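PDB 1UAI: polyguluronate lyase from Corynebacterium sp., which probably cleaves poly(alpha-L-guluronate), the guluronate-rich part of alginate, as a lyase with a jellyroll beta-sandwich fold. Local coordinates for residues Y6-L20 with Q33-V47. Numbering follows the deposited sequence.
Sequences YPAQQLDLTDWKVTL and QPALDTFATAPWFQV
With CG trans to the backbone N (chi1 179°), the Phe45 ring is carried in between Pro7 and Val18. Pro7 lies over one face, its CG 3.8 Å from the ring centroid in a CH-pi contact, and Val18 CG2 covers the opposite face at 4.2 Å from the same centroid. Leu13 CD1 closes the edge of the ring in its plane, while Leu20 CD2 packs on Phe45 CB. Phe39 has the same trans chi1 (175°), which swings its ring back to Leu20, whose CD1 lies 3.7 Å from Phe39 CZ.

The contact joins the two sheets of the jellyroll sandwich: strand 16-20 belongs to one, and strand 45-47 is an outermost strand of the other, where Phe45 also meets the ring of Phe56. At the start of that strand Trp44 and Phe45 together lie across from Thr41, a classic beta bulge.

Farther out, Tyr6 lays a ring face on the backbone of Thr38, with Thr38 CA nearly above the centre, 7° off the ring normal. A water accepts from Ala8 N and donates to Leu36 O and Phe39 O, tying the chain at Ala8 to the 3-10 segment 35-37 and to the chain just after it. The side chain of Gln33 folds back at its second torsion, which brings NE2 to Leu13 O, a hydrogen bond of 2.9 Å made from well above the carbonyl plane, and a second water links Gln33 N to Trp16 O.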
loop_
_atom_site.group_PDB
_atom_site.type_symbol
_atom_site.label_atom_id
_atom_site.label_comp_id
_atom_site.label_asym_id
_atom_site.label_seq_id
_atom_site.Cartn_x
_atom_site.Cartn_y
_atom_site.Cartn_z
ATOM N N TYR A 6 5.511 -16.114 -9.003
ATOM C CA TYR A 6 4.726 -15.636 -7.868
ATOM C C TYR A 6 5.312 -14.396 -7.217
ATOM O O TYR A 6 6.528 -14.249 -7.129
ATOM C CB TYR A 6 4.638 -16.722 -6.791
ATOM C CG TYR A 6 4.108 -18.043 -7.283
ATOM C CD1 TYR A 6 2.785 -18.172 -7.696
ATOM C CD2 TYR A 6 4.930 -19.166 -7.340
ATOM C CE1 TYR A 6 2.291 -19.386 -8.154
ATOM C CE2 TYR A 6 4.447 -20.389 -7.797
ATOM C CZ TYR A 6 3.125 -20.489 -8.202
ATOM O OH TYR A 6 2.633 -21.695 -8.645
ATOM N N PRO A 7 4.447 -13.479 -6.750
ATOM C CA PRO A 7 4.952 -12.270 -6.097
ATOM C C PRO A 7 5.919 -12.623 -4.961
ATOM O O PRO A 7 6.872 -11.890 -4.700
ATOM C CB PRO A 7 3.675 -11.612 -5.590
ATOM C CG PRO A 7 2.726 -11.889 -6.711
ATOM C CD PRO A 7 3.004 -13.354 -7.035
ATOM N N ALA A 8 5.674 -13.754 -4.303
ATOM C CA ALA A 8 6.514 -14.202 -3.194
ATOM C C ALA A 8 7.947 -14.536 -3.609
ATOM O O ALA A 8 8.801 -14.771 -2.756
ATOM C CB ALA A 8 5.874 -15.408 -2.510
ATOM N N GLN A 9 8.206 -14.572 -4.912
ATOM C CA GLN A 9 9.551 -14.853 -5.410
ATOM C C GLN A 9 10.299 -13.544 -5.667
ATOM O O GLN A 9 11.515 -13.543 -5.842
ATOM C CB GLN A 9 9.492 -15.664 -6.708
ATOM C CG GLN A 9 8.828 -17.023 -6.565
ATOM C CD GLN A 9 8.720 -17.765 -7.881
ATOM O OE1 GLN A 9 8.329 -17.194 -8.896
ATOM N NE2 GLN A 9 9.055 -19.052 -7.867
ATOM N N GLN A 10 9.564 -12.435 -5.685
ATOM C CA GLN A 10 10.136 -11.108 -5.925
ATOM C C GLN A 10 10.405 -10.338 -4.634
ATOM O O GLN A 10 11.351 -9.550 -4.553
ATOM C CB GLN A 10 9.188 -10.286 -6.799
ATOM C CG GLN A 10 9.101 -10.733 -8.247
ATOM C CD GLN A 10 10.372 -10.445 -9.017
ATOM O OE1 GLN A 10 10.983 -9.391 -8.849
ATOM N NE2 GLN A 10 10.769 -11.376 -9.879
ATOM N N LEU A 11 9.554 -10.553 -3.636
ATOM C CA LEU A 11 9.669 -9.893 -2.337
ATOM C C LEU A 11 9.520 -10.952 -1.256
ATOM O O LEU A 11 8.925 -11.999 -1.500
ATOM C CB LEU A 11 8.548 -8.864 -2.166
ATOM C CG LEU A 11 8.408 -7.773 -3.230
ATOM C CD1 LEU A 11 7.114 -7.008 -3.003
ATOM C CD2 LEU A 11 9.607 -6.838 -3.172
ATOM N N ASP A 12 10.063 -10.690 -0.070
ATOM C CA ASP A 12 9.926 -11.637 1.030
ATOM C C ASP A 12 8.570 -11.343 1.660
ATOM O O ASP A 12 8.427 -10.405 2.446
ATOM C CB ASP A 12 11.032 -11.447 2.072
ATOM C CG ASP A 12 10.994 -12.511 3.153
ATOM O OD1 ASP A 12 9.937 -13.163 3.302
ATOM O OD2 ASP A 12 12.010 -12.695 3.860
ATOM N N LEU A 13 7.575 -12.144 1.300
ATOM C CA LEU A 13 6.222 -11.956 1.806
ATOM C C LEU A 13 5.897 -12.786 3.042
ATOM O O LEU A 13 4.732 -12.910 3.418
ATOM C CB LEU A 13 5.208 -12.260 0.698
ATOM C CG LEU A 13 5.330 -11.394 -0.559
ATOM C CD1 LEU A 13 4.229 -11.771 -1.538
ATOM C CD2 LEU A 13 5.230 -9.921 -0.186
ATOM N N THR A 14 6.923 -13.330 3.686
ATOM C CA THR A 14 6.727 -14.152 4.874
ATOM C C THR A 14 5.838 -13.493 5.928
ATOM O O THR A 14 4.876 -14.101 6.407
ATOM C CB THR A 14 8.075 -14.503 5.527
ATOM O OG1 THR A 14 8.863 -15.267 4.607
ATOM C CG2 THR A 14 7.862 -15.315 6.797
ATOM N N ASP A 15 6.155 -12.252 6.283
ATOM C CA ASP A 15 5.388 -11.548 7.299
ATOM C C ASP A 15 4.387 -10.546 6.741
ATOM O O ASP A 15 4.333 -9.380 7.147
ATOM C CB ASP A 15 6.337 -10.885 8.299
ATOM C CG ASP A 15 7.005 -11.899 9.204
ATOM O OD1 ASP A 15 6.275 -12.711 9.809
ATOM O OD2 ASP A 15 8.250 -11.889 9.310
ATOM N N TRP A 16 3.573 -11.041 5.815
ATOM C CA TRP A 16 2.539 -10.254 5.168
ATOM C C TRP A 16 1.386 -11.155 4.758
ATOM O O TRP A 16 1.514 -12.382 4.730
ATOM C CB TRP A 16 3.068 -9.602 3.886
ATOM C CG TRP A 16 4.214 -8.678 4.079
ATOM C CD1 TRP A 16 5.541 -8.986 4.022
ATOM C CD2 TRP A 16 4.134 -7.285 4.390
ATOM N NE1 TRP A 16 6.297 -7.866 4.278
ATOM C CE2 TRP A 16 5.457 -6.809 4.508
ATOM C CE3 TRP A 16 3.072 -6.392 4.582
ATOM C CZ2 TRP A 16 5.748 -5.475 4.809
ATOM C CZ3 TRP A 16 3.360 -5.067 4.882
ATOM C CH2 TRP A 16 4.690 -4.622 4.992
ATOM N N LYS A 17 0.257 -10.523 4.462
ATOM C CA LYS A 17 -0.908 -11.205 3.922
ATOM C C LYS A 17 -1.391 -10.203 2.877
ATOM O O LYS A 17 -1.004 -9.029 2.920
ATOM C CB LYS A 17 -1.995 -11.472 4.978
ATOM C CG LYS A 17 -2.762 -10.264 5.475
ATOM C CD LYS A 17 -3.947 -10.703 6.337
ATOM C CE LYS A 17 -4.698 -9.508 6.908
ATOM N NZ LYS A 17 -5.898 -9.913 7.694
ATOM N N VAL A 18 -2.197 -10.652 1.924
ATOM C CA VAL A 18 -2.682 -9.747 0.895
ATOM C C VAL A 18 -4.205 -9.675 0.869
ATOM O O VAL A 18 -4.894 -10.679 1.083
ATOM C CB VAL A 18 -2.158 -10.166 -0.514
ATOM C CG1 VAL A 18 -2.776 -11.495 -0.940
ATOM C CG2 VAL A 18 -2.455 -9.069 -1.535
ATOM N N THR A 19 -4.716 -8.467 0.642
ATOM C CA THR A 19 -6.151 -8.222 0.527
ATOM C C THR A 19 -6.338 -7.842 -0.936
ATOM O O THR A 19 -5.591 -7.013 -1.467
ATOM C CB THR A 19 -6.612 -7.063 1.425
ATOM O OG1 THR A 19 -6.281 -7.358 2.787
ATOM C CG2 THR A 19 -8.120 -6.858 1.300
ATOM N N LEU A 20 -7.336 -8.443 -1.574
ATOM C CA LEU A 20 -7.588 -8.249 -2.996
ATOM C C LEU A 20 -8.849 -7.465 -3.342
ATOM O O LEU A 20 -9.678 -7.182 -2.476
ATOM C CB LEU A 20 -7.650 -9.626 -3.660
ATOM C CG LEU A 20 -6.433 -10.518 -3.401
ATOM C CD1 LEU A 20 -6.770 -11.964 -3.722
ATOM C CD2 LEU A 20 -5.256 -10.030 -4.231
ATOM N N GLN A 33 -0.232 -16.660 4.578
ATOM C CA GLN A 33 0.792 -17.691 4.475
ATOM C C GLN A 33 0.183 -18.951 5.088
ATOM O O GLN A 33 -0.681 -18.863 5.960
ATOM C CB GLN A 33 2.038 -17.290 5.270
ATOM C CG GLN A 33 2.859 -16.173 4.648
ATOM C CD GLN A 33 3.502 -16.584 3.339
ATOM O OE1 GLN A 33 3.560 -17.769 3.006
ATOM N NE2 GLN A 33 4.003 -15.606 2.593
ATOM N N PRO A 34 0.638 -20.137 4.658
ATOM C CA PRO A 34 1.677 -20.354 3.647
ATOM C C PRO A 34 1.189 -20.369 2.199
ATOM O O PRO A 34 2.000 -20.420 1.280
ATOM C CB PRO A 34 2.269 -21.694 4.061
ATOM C CG PRO A 34 1.061 -22.435 4.520
ATOM C CD PRO A 34 0.303 -21.403 5.340
ATOM N N ALA A 35 -0.124 -20.337 1.986
ATOM C CA ALA A 35 -0.649 -20.350 0.621
ATOM C C ALA A 35 -0.138 -19.160 -0.188
ATOM O O ALA A 35 0.059 -19.262 -1.400
ATOM C CB ALA A 35 -2.172 -20.347 0.641
ATOM N N LEU A 36 0.078 -18.034 0.485
ATOM C CA LEU A 36 0.554 -16.832 -0.183
ATOM C C LEU A 36 1.881 -17.057 -0.908
ATOM O O LEU A 36 2.151 -16.412 -1.924
ATOM C CB LEU A 36 0.701 -15.690 0.830
ATOM C CG LEU A 36 1.170 -14.330 0.297
ATOM C CD1 LEU A 36 0.249 -13.858 -0.822
ATOM C CD2 LEU A 36 1.193 -13.320 1.435
ATOM N N ASP A 37 2.694 -17.983 -0.403
ATOM C CA ASP A 37 3.992 -18.265 -1.008
ATOM C C ASP A 37 3.902 -18.697 -2.470
ATOM O O ASP A 37 4.842 -18.493 -3.238
ATOM C CB ASP A 37 4.733 -19.331 -0.197
ATOM C CG ASP A 37 6.180 -19.484 -0.628
ATOM O OD1 ASP A 37 6.916 -18.476 -0.608
ATOM O OD2 ASP A 37 6.582 -20.611 -0.986
ATOM N N THR A 38 2.785 -19.306 -2.854
ATOM C CA THR A 38 2.608 -19.728 -4.239
ATOM C C THR A 38 1.258 -19.258 -4.770
ATOM O O THR A 38 0.554 -19.995 -5.457
ATOM C CB THR A 38 2.734 -21.269 -4.391
ATOM O OG1 THR A 38 1.873 -21.927 -3.454
ATOM C CG2 THR A 38 4.170 -21.710 -4.148
ATOM N N PHE A 39 0.913 -18.012 -4.453
ATOM C CA PHE A 39 -0.346 -17.417 -4.884
ATOM C C PHE A 39 -0.156 -16.247 -5.836
ATOM O O PHE A 39 0.735 -15.415 -5.655
ATOM C CB PHE A 39 -1.148 -16.910 -3.682
ATOM C CG PHE A 39 -2.408 -16.183 -4.068
ATOM C CD1 PHE A 39 -3.504 -16.886 -4.557
ATOM C CD2 PHE A 39 -2.483 -14.793 -3.996
ATOM C CE1 PHE A 39 -4.654 -16.221 -4.974
ATOM C CE2 PHE A 39 -3.630 -14.117 -4.411
ATOM C CZ PHE A 39 -4.717 -14.835 -4.901
ATOM N N ALA A 40 -1.016 -16.188 -6.844
ATOM C CA ALA A 40 -1.009 -15.102 -7.812
ATOM C C ALA A 40 -2.389 -15.042 -8.446
ATOM O O ALA A 40 -3.054 -16.068 -8.596
ATOM C CB ALA A 40 0.047 -15.336 -8.886
ATOM N N THR A 41 -2.834 -13.840 -8.787
ATOM C CA THR A 41 -4.120 -13.667 -9.446
ATOM C C THR A 41 -4.013 -12.452 -10.361
ATOM O O THR A 41 -4.052 -11.305 -9.916
ATOM C CB THR A 41 -5.280 -13.502 -8.426
ATOM O OG1 THR A 41 -6.517 -13.365 -9.135
ATOM C CG2 THR A 41 -5.063 -12.291 -7.528
ATOM N N ALA A 42 -3.850 -12.723 -11.651
ATOM C CA ALA A 42 -3.709 -11.673 -12.651
ATOM C C ALA A 42 -5.043 -11.000 -12.938
ATOM O O ALA A 42 -6.075 -11.664 -13.027
ATOM C CB ALA A 42 -3.131 -12.257 -13.938
ATOM N N PRO A 43 -5.038 -9.670 -13.118
ATOM C CA PRO A 43 -3.894 -8.751 -13.077
ATOM C C PRO A 43 -3.731 -8.045 -11.729
ATOM O O PRO A 43 -2.849 -7.203 -11.570
ATOM C CB PRO A 43 -4.245 -7.755 -14.166
ATOM C CG PRO A 43 -5.723 -7.574 -13.927
ATOM C CD PRO A 43 -6.212 -9.002 -13.714
ATOM N N TRP A 44 -4.571 -8.402 -10.762
ATOM C CA TRP A 44 -4.580 -7.742 -9.457
ATOM C C TRP A 44 -3.372 -7.911 -8.549
ATOM O O TRP A 44 -3.007 -6.983 -7.827
ATOM C CB TRP A 44 -5.832 -8.166 -8.684
ATOM C CG TRP A 44 -7.016 -8.395 -9.565
ATOM C CD1 TRP A 44 -7.690 -9.566 -9.736
ATOM C CD2 TRP A 44 -7.638 -7.441 -10.435
ATOM N NE1 TRP A 44 -8.695 -9.406 -10.662
ATOM C CE2 TRP A 44 -8.685 -8.110 -11.107
ATOM C CE3 TRP A 44 -7.410 -6.087 -10.714
ATOM C CZ2 TRP A 44 -9.504 -7.470 -12.043
ATOM C CZ3 TRP A 44 -8.226 -5.450 -11.646
ATOM C CH2 TRP A 44 -9.259 -6.144 -12.298
ATOM N N PHE A 45 -2.764 -9.091 -8.570
ATOM C CA PHE A 45 -1.622 -9.390 -7.713
ATOM C C PHE A 45 -0.786 -10.433 -8.439
ATOM O O PHE A 45 -1.077 -11.626 -8.383
ATOM C CB PHE A 45 -2.134 -9.940 -6.379
ATOM C CG PHE A 45 -1.048 -10.320 -5.415
ATOM C CD1 PHE A 45 -0.219 -9.352 -4.857
ATOM C CD2 PHE A 45 -0.865 -11.651 -5.050
ATOM C CE1 PHE A 45 0.777 -9.705 -3.946
ATOM C CE2 PHE A 45 0.127 -12.014 -4.141
ATOM C CZ PHE A 45 0.949 -11.037 -3.589
ATOM N N GLN A 46 0.264 -9.976 -9.111
ATOM C CA GLN A 46 1.105 -10.865 -9.898
ATOM C C GLN A 46 2.495 -10.278 -10.064
ATOM O O GLN A 46 2.728 -9.111 -9.759
ATOM C CB GLN A 46 0.499 -11.018 -11.295
ATOM C CG GLN A 46 0.461 -9.687 -12.053
ATOM C CD GLN A 46 0.120 -9.837 -13.521
ATOM O OE1 GLN A 46 -1.044 -9.985 -13.894
ATOM N NE2 GLN A 46 1.143 -9.806 -14.368
ATOM N N VAL A 47 3.424 -11.095 -10.542
ATOM C CA VAL A 47 4.761 -10.597 -10.831
ATOM C C VAL A 47 4.530 -9.781 -12.105
ATOM O O VAL A 47 3.720 -10.174 -12.949
ATOM C CB VAL A 47 5.749 -11.742 -11.147
ATOM C CG1 VAL A 47 7.086 -11.168 -11.608
ATOM C CG2 VAL A 47 5.947 -12.610 -9.919
HETATM O O HOH W 1 2.956 -14.850 -4.099
HETATM O O HOH W 2 0.007 -14.314 6.204
#